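Local structure of DNA replication protein DnaC (Aquifex aeolicus, 3ECC) at residues 36-47 against 133-142; 109-119 against 157-165. The protein is a helicase loader of bacterial DNA replication initiation that probably binds ATP, with magnesium, in a P-loop NTPase fold. One frame throughout, in Å; residues are numbered along the deposited sequence.

Contact 1: 36-47 against 133-142; sequences EEGKGLTFVGSP and LKSTIITTNY. With BEF (beryllium trifluoride ion), chain D.
Phe43 and Ile138 meet in the middle of two parallel strands, 40-45 and 136-141, which are neighbours in the five-stranded parallel sheet of a P-loop NTPase fold. Phe43 N donates to Ile138 O at 2.8 Å. On either side of it Ile138 N bonds to Leu41 O and Thr140 N to Phe43 O, the latter pair 2.8 Å apart. Towards the nucleotide the ladder loosens: the bonds from Gly45 N to Thr140 O (3.4 Å) and from Tyr142 N to Gly45 O are both weak.

The Phe43 ring stands with CG beside the backbone N (chi1 -62°), so that its edge meets CG2 of Ile137, 3.5 Å from CE2, on the face covered by helix 51-65. On the opposite face Val44 and Thr140 lie alongside each other, their CG2 methyls 3.9 Å apart, against helix 153-162.

Farther out, Thr139 OG1 is hydrogen-bonded to Asp107 and Asp108 N, next to the magnesium site, while Lys51 NZ binds both Gly45 O and the beryllium trifluoride. At this end of the strands, Pro47 CA lies 3.5 Å from fluorine F1 of that ion.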
loop_
_atom_site.group_PDB
_atom_site.type_symbol
_atom_site.label_atom_id
_atom_site.label_comp_id
_atom_site.label_asym_id
_atom_site.label_seq_id
_atom_site.Cartn_x
_atom_site.Cartn_y
_atom_site.Cartn_z
ATOM N N GLU A 36 16.592 1.719 -2.641
ATOM C CA GLU A 36 17.189 0.913 -3.701
ATOM C C GLU A 36 16.926 -0.584 -3.503
ATOM O O GLU A 36 17.287 -1.400 -4.345
ATOM C CB GLU A 36 18.698 1.191 -3.802
ATOM C CG GLU A 36 19.049 2.582 -4.349
ATOM C CD GLU A 36 18.539 2.791 -5.769
ATOM O OE1 GLU A 36 18.864 1.953 -6.649
ATOM O OE2 GLU A 36 17.823 3.792 -6.016
ATOM N N GLU A 37 16.283 -0.935 -2.392
ATOM C CA GLU A 37 15.940 -2.332 -2.107
ATOM C C GLU A 37 14.534 -2.679 -2.554
ATOM O O GLU A 37 14.198 -3.846 -2.691
ATOM C CB GLU A 37 16.094 -2.635 -0.617
ATOM C CG GLU A 37 17.525 -2.574 -0.130
ATOM C CD GLU A 37 17.654 -2.838 1.360
ATOM O OE1 GLU A 37 16.614 -2.893 2.045
ATOM O OE2 GLU A 37 18.802 -2.976 1.853
ATOM N N GLY A 38 13.708 -1.660 -2.763
ATOM C CA GLY A 38 12.339 -1.863 -3.216
ATOM C C GLY A 38 11.516 -2.790 -2.345
ATOM O O GLY A 38 10.777 -3.633 -2.844
ATOM N N LYS A 39 11.667 -2.660 -1.035
ATOM C CA LYS A 39 10.840 -3.427 -0.115
ATOM C C LYS A 39 9.759 -2.527 0.436
ATOM O O LYS A 39 10.002 -1.359 0.724
ATOM C CB LYS A 39 11.670 -3.997 1.033
ATOM C CG LYS A 39 12.635 -5.107 0.626
ATOM C CD LYS A 39 13.163 -5.864 1.844
ATOM C CE LYS A 39 14.030 -4.971 2.705
ATOM N NZ LYS A 39 14.400 -5.608 3.998
ATOM N N GLY A 40 8.560 -3.072 0.575
ATOM C CA GLY A 40 7.467 -2.324 1.154
ATOM C C GLY A 40 6.782 -3.114 2.240
ATOM O O GLY A 40 7.316 -4.109 2.724
ATOM N N LEU A 41 5.588 -2.665 2.618
ATOM C CA LEU A 41 4.765 -3.368 3.585
ATOM C C LEU A 41 3.367 -3.520 3.032
ATOM O O LEU A 41 2.911 -2.702 2.238
ATOM C CB LEU A 41 4.710 -2.604 4.910
ATOM C CG LEU A 41 6.037 -2.184 5.555
ATOM C CD1 LEU A 41 5.800 -1.119 6.617
ATOM C CD2 LEU A 41 6.782 -3.390 6.143
ATOM N N THR A 42 2.692 -4.579 3.461
ATOM C CA THR A 42 1.321 -4.833 3.074
ATOM C C THR A 42 0.446 -4.976 4.315
ATOM O O THR A 42 0.662 -5.855 5.146
ATOM C CB THR A 42 1.215 -6.096 2.211
ATOM O OG1 THR A 42 2.118 -5.990 1.099
ATOM C CG2 THR A 42 -0.209 -6.280 1.696
ATOM N N PHE A 43 -0.539 -4.094 4.433
ATOM C CA PHE A 43 -1.441 -4.085 5.579
ATOM C C PHE A 43 -2.779 -4.694 5.192
ATOM O O PHE A 43 -3.463 -4.201 4.294
ATOM C CB PHE A 43 -1.670 -2.657 6.072
ATOM C CG PHE A 43 -0.429 -1.968 6.542
ATOM C CD1 PHE A 43 0.003 -2.110 7.851
ATOM C CD2 PHE A 43 0.297 -1.162 5.680
ATOM C CE1 PHE A 43 1.137 -1.466 8.293
ATOM C CE2 PHE A 43 1.439 -0.507 6.113
ATOM C CZ PHE A 43 1.860 -0.657 7.422
ATOM N N VAL A 44 -3.145 -5.769 5.877
ATOM C CA VAL A 44 -4.383 -6.473 5.606
ATOM C C VAL A 44 -5.265 -6.405 6.844
ATOM O O VAL A 44 -4.765 -6.280 7.956
ATOM C CB VAL A 44 -4.103 -7.946 5.238
ATOM C CG1 VAL A 44 -5.322 -8.583 4.599
ATOM C CG2 VAL A 44 -2.927 -8.034 4.284
ATOM N N GLY A 45 -6.579 -6.472 6.649
ATOM C CA GLY A 45 -7.510 -6.490 7.771
ATOM C C GLY A 45 -8.864 -5.867 7.480
ATOM O O GLY A 45 -9.090 -5.297 6.412
ATOM N N SER A 46 -9.762 -5.973 8.450
ATOM C CA SER A 46 -11.088 -5.372 8.376
ATOM C C SER A 46 -11.051 -3.838 8.488
ATOM O O SER A 46 -10.024 -3.271 8.868
ATOM C CB SER A 46 -11.970 -5.948 9.481
ATOM O OG SER A 46 -12.416 -7.237 9.123
ATOM N N PRO A 47 -12.172 -3.168 8.130
ATOM C CA PRO A 47 -12.376 -1.715 8.259
ATOM C C PRO A 47 -12.166 -1.182 9.684
ATOM O O PRO A 47 -12.411 -1.904 10.652
ATOM C CB PRO A 47 -13.847 -1.534 7.858
ATOM C CG PRO A 47 -14.129 -2.669 6.929
ATOM C CD PRO A 47 -13.274 -3.821 7.393
ATOM N N LEU A 133 12.616 -2.391 -8.527
ATOM C CA LEU A 133 12.870 -2.314 -7.086
ATOM C C LEU A 133 12.398 -1.003 -6.484
ATOM O O LEU A 133 13.135 -0.312 -5.788
ATOM C CB LEU A 133 14.354 -2.563 -6.768
ATOM C CG LEU A 133 14.972 -3.871 -7.274
ATOM C CD1 LEU A 133 16.470 -3.867 -7.077
ATOM C CD2 LEU A 133 14.348 -5.087 -6.616
ATOM N N LYS A 134 11.150 -0.669 -6.746
ATOM C CA LYS A 134 10.585 0.554 -6.229
ATOM C C LYS A 134 9.670 0.211 -5.058
ATOM O O LYS A 134 8.639 -0.424 -5.236
ATOM C CB LYS A 134 9.828 1.275 -7.339
ATOM C CG LYS A 134 10.721 1.800 -8.464
ATOM C CD LYS A 134 11.232 3.194 -8.169
ATOM C CE LYS A 134 12.400 3.558 -9.053
ATOM N NZ LYS A 134 13.155 4.681 -8.432
ATOM N N SER A 135 10.074 0.605 -3.856
ATOM C CA SER A 135 9.359 0.229 -2.632
ATOM C C SER A 135 7.960 0.801 -2.607
ATOM O O SER A 135 7.750 1.979 -2.893
ATOM C CB SER A 135 10.127 0.667 -1.389
ATOM O OG SER A 135 10.788 1.904 -1.618
ATOM N N THR A 136 7.000 -0.050 -2.265
ATOM C CA THR A 136 5.599 0.312 -2.347
ATOM C C THR A 136 4.799 -0.288 -1.197
ATOM O O THR A 136 4.894 -1.484 -0.909
ATOM C CB THR A 136 4.980 -0.079 -3.722
ATOM O OG1 THR A 136 3.569 -0.270 -3.579
ATOM C CG2 THR A 136 5.592 -1.359 -4.251
ATOM N N ILE A 137 4.019 0.559 -0.536
ATOM C CA ILE A 137 3.207 0.133 0.593
ATOM C C ILE A 137 1.746 0.007 0.188
ATOM O O ILE A 137 1.217 0.838 -0.543
ATOM C CB ILE A 137 3.354 1.099 1.784
ATOM C CG1 ILE A 137 4.827 1.200 2.198
ATOM C CG2 ILE A 137 2.479 0.644 2.954
ATOM C CD1 ILE A 137 5.143 2.356 3.138
ATOM N N ILE A 138 1.100 -1.048 0.662
ATOM C CA ILE A 138 -0.263 -1.356 0.256
ATOM C C ILE A 138 -1.126 -1.579 1.488
ATOM O O ILE A 138 -0.682 -2.174 2.460
ATOM C CB ILE A 138 -0.303 -2.634 -0.626
ATOM C CG1 ILE A 138 0.386 -2.394 -1.971
ATOM C CG2 ILE A 138 -1.741 -3.123 -0.820
ATOM C CD1 ILE A 138 0.825 -3.660 -2.656
ATOM N N THR A 139 -2.348 -1.066 1.458
ATOM C CA THR A 139 -3.358 -1.470 2.433
ATOM C C THR A 139 -4.524 -2.084 1.688
ATOM O O THR A 139 -4.922 -1.601 0.627
ATOM C CB THR A 139 -3.852 -0.305 3.325
ATOM O OG1 THR A 139 -4.768 0.523 2.597
ATOM C CG2 THR A 139 -2.684 0.533 3.815
ATOM N N THR A 140 -5.056 -3.168 2.231
ATOM C CA THR A 140 -6.080 -3.922 1.540
ATOM C C THR A 140 -7.083 -4.530 2.514
ATOM O O THR A 140 -6.779 -4.759 3.691
ATOM C CB THR A 140 -5.459 -5.030 0.631
ATOM O OG1 THR A 140 -6.492 -5.666 -0.129
ATOM C CG2 THR A 140 -4.708 -6.070 1.465
ATOM N N ASN A 141 -8.278 -4.799 2.012
ATOM C CA ASN A 141 -9.308 -5.411 2.820
ATOM C C ASN A 141 -9.290 -6.937 2.787
ATOM O O ASN A 141 -9.147 -7.540 1.729
ATOM C CB ASN A 141 -10.665 -4.901 2.389
ATOM C CG ASN A 141 -11.364 -4.180 3.493
ATOM O OD1 ASN A 141 -11.703 -4.772 4.516
ATOM N ND2 ASN A 141 -11.564 -2.881 3.317
ATOM N N TYR A 142 -9.434 -7.550 3.958
ATOM C CA TYR A 142 -9.623 -8.993 4.047
ATOM C C TYR A 142 -11.017 -9.323 4.576
ATOM O O TYR A 142 -11.399 -8.884 5.670
ATOM C CB TYR A 142 -8.550 -9.642 4.923
ATOM C CG TYR A 142 -8.571 -11.161 4.894
ATOM C CD1 TYR A 142 -8.704 -11.858 3.687
ATOM C CD2 TYR A 142 -8.431 -11.901 6.067
ATOM C CE1 TYR A 142 -8.728 -13.255 3.659
ATOM C CE2 TYR A 142 -8.440 -13.297 6.048
ATOM C CZ TYR A 142 -8.591 -13.968 4.844
ATOM O OH TYR A 142 -8.599 -15.352 4.824
HETATM BE BE BEF D . -10.391 0.753 5.330
HETATM F F1 BEF D . -9.938 -0.870 5.843
HETATM F F2 BEF D . -9.199 1.806 4.550
HETATM F F3 BEF D . -11.862 1.435 6.023
HETATM O O HOH W 1 7.916 -2.440 -2.401
#

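Contact 2: 109-119 against 157-165; sequences LGSERLSDWQR and DLASRLGEN
Arg161 turns its CG into the position between the backbone N and the carbonyl carbon (chi1 41°) and then runs extended to NE, which carries the side chain along the turn at Gly110-Glu112. Its aliphatic part lies against backbone carbonyls, with CD 3.2 Å from Gly110 O and CB 3.4 Å from Glu112 O. Ser111 O sits over one face of the guanidinium, 3.1 Å from NE, at an angle too poor for a hydrogen bond. Arg119, bent at chi2 (-87°), brings its own guanidinium over the Arg161 carbonyl near the end of helix 153-162, its flat face towards that peptide.

Next to these polar groups, Leu162 joins the apolar core. Its CD1 meets CD2 of Leu109 at 3.9 Å, its CD2 meets CD1 of Leu114 at 3.8 Å, and Ile122 of helix 116-131 packs against all three leucines. The contact thus ties the loop after strand 104-107, and the start of helix 116-131, to the weakly bonded C-terminal part of helix 153-162.

Asp157, one turn earlier, holds the Arg161 guanidinium by a salt bridge (NH1 to OD2, 2.8 Å), and NH2 makes a weak hydrogen bond to Asn141 O of strand 136-141. Ser111 OG bonds to Asp108, a magnesium-site residue. With no clear hydrogen bond across the two segments, cohesion here probably rests on leucine packing and on the attraction between two arginine cations and the backbone carbonyls they lie against.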
loop_
_atom_site.group_PDB
_atom_site.type_symbol
_atom_site.label_atom_id
_atom_site.label_comp_id
_atom_site.label_asym_id
_atom_site.label_seq_id
_atom_site.Cartn_x
_atom_site.Cartn_y
_atom_site.Cartn_z
ATOM N N LEU A 109 -6.317 -1.078 -1.977
ATOM C CA LEU A 109 -5.974 -1.680 -3.267
ATOM C C LEU A 109 -7.048 -2.657 -3.775
ATOM O O LEU A 109 -7.300 -3.707 -3.170
ATOM C CB LEU A 109 -4.585 -2.344 -3.215
ATOM C CG LEU A 109 -4.058 -3.051 -4.475
ATOM C CD1 LEU A 109 -3.950 -2.117 -5.680
ATOM C CD2 LEU A 109 -2.708 -3.691 -4.204
ATOM N N GLY A 110 -7.691 -2.262 -4.878
ATOM C CA GLY A 110 -8.727 -3.048 -5.543
ATOM C C GLY A 110 -9.586 -3.877 -4.614
ATOM O O GLY A 110 -9.846 -5.048 -4.884
ATOM N N SER A 111 -10.045 -3.266 -3.525
ATOM C CA SER A 111 -10.777 -3.997 -2.483
ATOM C C SER A 111 -12.010 -4.729 -3.027
ATOM O O SER A 111 -12.327 -5.841 -2.576
ATOM C CB SER A 111 -11.164 -3.068 -1.316
ATOM O OG SER A 111 -10.100 -2.945 -0.370
ATOM N N GLU A 112 -12.690 -4.105 -3.996
ATOM C CA GLU A 112 -13.857 -4.703 -4.653
ATOM C C GLU A 112 -13.490 -5.319 -6.010
ATOM O O GLU A 112 -12.372 -5.802 -6.193
ATOM C CB GLU A 112 -14.972 -3.661 -4.818
ATOM C CG GLU A 112 -15.752 -3.375 -3.546
ATOM C CD GLU A 112 -16.564 -4.578 -3.056
ATOM O OE1 GLU A 112 -16.818 -5.512 -3.854
ATOM O OE2 GLU A 112 -16.958 -4.582 -1.865
ATOM N N ARG A 113 -14.434 -5.289 -6.951
ATOM C CA ARG A 113 -14.229 -5.849 -8.289
ATOM C C ARG A 113 -13.982 -4.757 -9.347
ATOM O O ARG A 113 -14.663 -3.722 -9.375
ATOM C CB ARG A 113 -15.415 -6.735 -8.684
ATOM C CG ARG A 113 -15.926 -7.615 -7.542
ATOM C CD ARG A 113 -16.859 -8.721 -8.039
ATOM N NE ARG A 113 -17.166 -9.684 -6.980
ATOM C CZ ARG A 113 -17.563 -10.938 -7.186
ATOM N NH1 ARG A 113 -17.704 -11.403 -8.423
ATOM N NH2 ARG A 113 -17.813 -11.733 -6.149
ATOM N N LEU A 114 -13.002 -5.010 -10.217
ATOM C CA LEU A 114 -12.462 -3.992 -11.114
ATOM C C LEU A 114 -12.640 -4.365 -12.581
ATOM O O LEU A 114 -12.649 -5.542 -12.931
ATOM C CB LEU A 114 -10.972 -3.803 -10.841
ATOM C CG LEU A 114 -10.520 -3.526 -9.409
ATOM C CD1 LEU A 114 -9.163 -4.147 -9.168
ATOM C CD2 LEU A 114 -10.500 -2.026 -9.111
ATOM N N SER A 115 -12.748 -3.349 -13.433
ATOM C CA SER A 115 -12.886 -3.547 -14.877
ATOM C C SER A 115 -11.530 -3.791 -15.533
ATOM O O SER A 115 -10.489 -3.469 -14.957
ATOM C CB SER A 115 -13.571 -2.341 -15.522
ATOM O OG SER A 115 -12.901 -1.142 -15.183
ATOM N N ASP A 116 -11.548 -4.353 -16.740
ATOM C CA ASP A 116 -10.323 -4.806 -17.407
ATOM C C ASP A 116 -9.216 -3.751 -17.437
ATOM O O ASP A 116 -8.043 -4.076 -17.238
ATOM C CB ASP A 116 -10.623 -5.300 -18.830
ATOM C CG ASP A 116 -11.257 -6.689 -18.854
ATOM O OD1 ASP A 116 -11.339 -7.287 -19.953
ATOM O OD2 ASP A 116 -11.676 -7.185 -17.783
ATOM N N TRP A 117 -9.594 -2.494 -17.672
ATOM C CA TRP A 117 -8.627 -1.392 -17.761
ATOM C C TRP A 117 -8.093 -0.958 -16.392
ATOM O O TRP A 117 -7.011 -0.380 -16.303
ATOM C CB TRP A 117 -9.223 -0.190 -18.508
ATOM C CG TRP A 117 -10.497 0.326 -17.905
ATOM C CD1 TRP A 117 -11.771 -0.037 -18.245
ATOM C CD2 TRP A 117 -10.623 1.289 -16.849
ATOM N NE1 TRP A 117 -12.682 0.642 -17.470
ATOM C CE2 TRP A 117 -12.006 1.465 -16.608
ATOM C CE3 TRP A 117 -9.704 2.024 -16.087
ATOM C CZ2 TRP A 117 -12.492 2.341 -15.634
ATOM C CZ3 TRP A 117 -10.188 2.900 -15.124
ATOM C CH2 TRP A 117 -11.572 3.043 -14.902
ATOM N N GLN A 118 -8.867 -1.215 -15.337
ATOM C CA GLN A 118 -8.394 -1.011 -13.975
ATOM C C GLN A 118 -7.415 -2.103 -13.572
ATOM O O GLN A 118 -6.428 -1.839 -12.889
ATOM C CB GLN A 118 -9.557 -0.997 -12.994
ATOM C CG GLN A 118 -10.361 0.279 -12.978
ATOM C CD GLN A 118 -11.454 0.270 -11.919
ATOM O OE1 GLN A 118 -12.307 -0.622 -11.892
ATOM N NE2 GLN A 118 -11.436 1.267 -11.045
ATOM N N ARG A 119 -7.702 -3.331 -13.990
ATOM C CA ARG A 119 -6.809 -4.456 -13.746
ATOM C C ARG A 119 -5.534 -4.299 -14.562
ATOM O O ARG A 119 -4.494 -4.830 -14.197
ATOM C CB ARG A 119 -7.493 -5.775 -14.107
ATOM C CG ARG A 119 -8.845 -6.000 -13.442
ATOM C CD ARG A 119 -8.694 -6.639 -12.069
ATOM N NE ARG A 119 -9.938 -7.263 -11.621
ATOM C CZ ARG A 119 -10.201 -8.567 -11.709
ATOM N NH1 ARG A 119 -9.299 -9.400 -12.221
ATOM N NH2 ARG A 119 -11.362 -9.042 -11.272
ATOM N N ASP A 157 -7.841 -14.586 -2.058
ATOM C CA ASP A 157 -8.894 -13.579 -2.016
ATOM C C ASP A 157 -8.452 -12.312 -2.742
ATOM O O ASP A 157 -9.223 -11.713 -3.482
ATOM C CB ASP A 157 -9.257 -13.262 -0.568
ATOM C CG ASP A 157 -10.504 -12.408 -0.446
ATOM O OD1 ASP A 157 -11.591 -12.838 -0.897
ATOM O OD2 ASP A 157 -10.398 -11.314 0.144
ATOM N N LEU A 158 -7.199 -11.915 -2.529
ATOM C CA LEU A 158 -6.587 -10.821 -3.282
ATOM C C LEU A 158 -6.410 -11.140 -4.757
ATOM O O LEU A 158 -6.633 -10.289 -5.613
ATOM C CB LEU A 158 -5.223 -10.464 -2.688
ATOM C CG LEU A 158 -5.066 -9.125 -1.968
ATOM C CD1 LEU A 158 -5.148 -7.945 -2.955
ATOM C CD2 LEU A 158 -6.079 -8.989 -0.824
ATOM N N ALA A 159 -5.998 -12.373 -5.041
ATOM C CA ALA A 159 -5.766 -12.819 -6.409
ATOM C C ALA A 159 -7.052 -12.904 -7.215
ATOM O O ALA A 159 -7.023 -12.836 -8.441
ATOM C CB ALA A 159 -5.062 -14.161 -6.412
ATOM N N SER A 160 -8.179 -13.058 -6.523
ATOM C CA SER A 160 -9.471 -13.168 -7.189
ATOM C C SER A 160 -9.832 -11.878 -7.917
ATOM O O SER A 160 -10.452 -11.912 -8.980
ATOM C CB SER A 160 -10.562 -13.537 -6.184
ATOM O OG SER A 160 -10.713 -12.522 -5.210
ATOM N N ARG A 161 -9.430 -10.746 -7.345
ATOM C CA ARG A 161 -9.778 -9.442 -7.900
ATOM C C ARG A 161 -8.619 -8.729 -8.589
ATOM O O ARG A 161 -8.813 -7.686 -9.208
ATOM C CB ARG A 161 -10.397 -8.543 -6.825
ATOM C CG ARG A 161 -9.732 -8.629 -5.463
ATOM C CD ARG A 161 -10.652 -8.103 -4.359
ATOM N NE ARG A 161 -9.914 -7.786 -3.130
ATOM C CZ ARG A 161 -10.066 -8.419 -1.964
ATOM N NH1 ARG A 161 -10.950 -9.406 -1.844
ATOM N NH2 ARG A 161 -9.334 -8.059 -0.914
ATOM N N LEU A 162 -7.418 -9.296 -8.484
ATOM C CA LEU A 162 -6.217 -8.681 -9.060
ATOM C C LEU A 162 -5.487 -9.609 -10.012
ATOM O O LEU A 162 -4.811 -9.152 -10.929
ATOM C CB LEU A 162 -5.248 -8.233 -7.960
ATOM C CG LEU A 162 -5.529 -6.972 -7.140
ATOM C CD1 LEU A 162 -4.306 -6.607 -6.310
ATOM C CD2 LEU A 162 -5.915 -5.818 -8.042
ATOM N N GLY A 163 -5.616 -10.911 -9.780
ATOM C CA GLY A 163 -4.885 -11.911 -10.547
ATOM C C GLY A 163 -3.768 -12.518 -9.726
ATOM O O GLY A 163 -3.266 -11.891 -8.797
ATOM N N GLU A 164 -3.382 -13.746 -10.071
ATOM C CA GLU A 164 -2.301 -14.466 -9.387
ATOM C C GLU A 164 -0.933 -13.808 -9.563
ATOM O O GLU A 164 -0.150 -13.739 -8.621
ATOM C CB GLU A 164 -2.219 -15.906 -9.898
ATOM C CG GLU A 164 -3.418 -16.773 -9.565
ATOM C CD GLU A 164 -3.500 -17.119 -8.080
ATOM O OE1 GLU A 164 -2.456 -17.053 -7.385
ATOM O OE2 GLU A 164 -4.613 -17.455 -7.609
ATOM N N ASN A 165 -0.654 -13.344 -10.781
ATOM C CA ASN A 165 0.625 -12.709 -11.122
ATOM C C ASN A 165 0.961 -11.543 -10.186
ATOM O O ASN A 165 2.057 -11.477 -9.618
ATOM C CB ASN A 165 0.595 -12.233 -12.585
ATOM C CG ASN A 165 1.989 -12.005 -13.171
ATOM O OD1 ASN A 165 2.952 -12.672 -12.800
ATOM N ND2 ASN A 165 2.087 -11.076 -14.117
#

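How the contacts relate
Contact 1 lies near the centre of the chain, in the middle of the parallel sheet, and contact 2 towards its periphery, with about 15 Å between their centres. Their segments alternate along the sequence: 36-47, 109-119, 133-142, 157-165. Strand 136-141 comes between helices 116-131 and 153-162 in the chain. The contacts also touch directly: Thr139 O probably accepts a hydrogen bond from Leu109 N, and Thr140 OG1 packs on Leu158 CD2. All four segments thus belong to one P-loop NTPase domain, in which contact 2 packs the loop and helices beside the strands that end at the beryllium trifluoride.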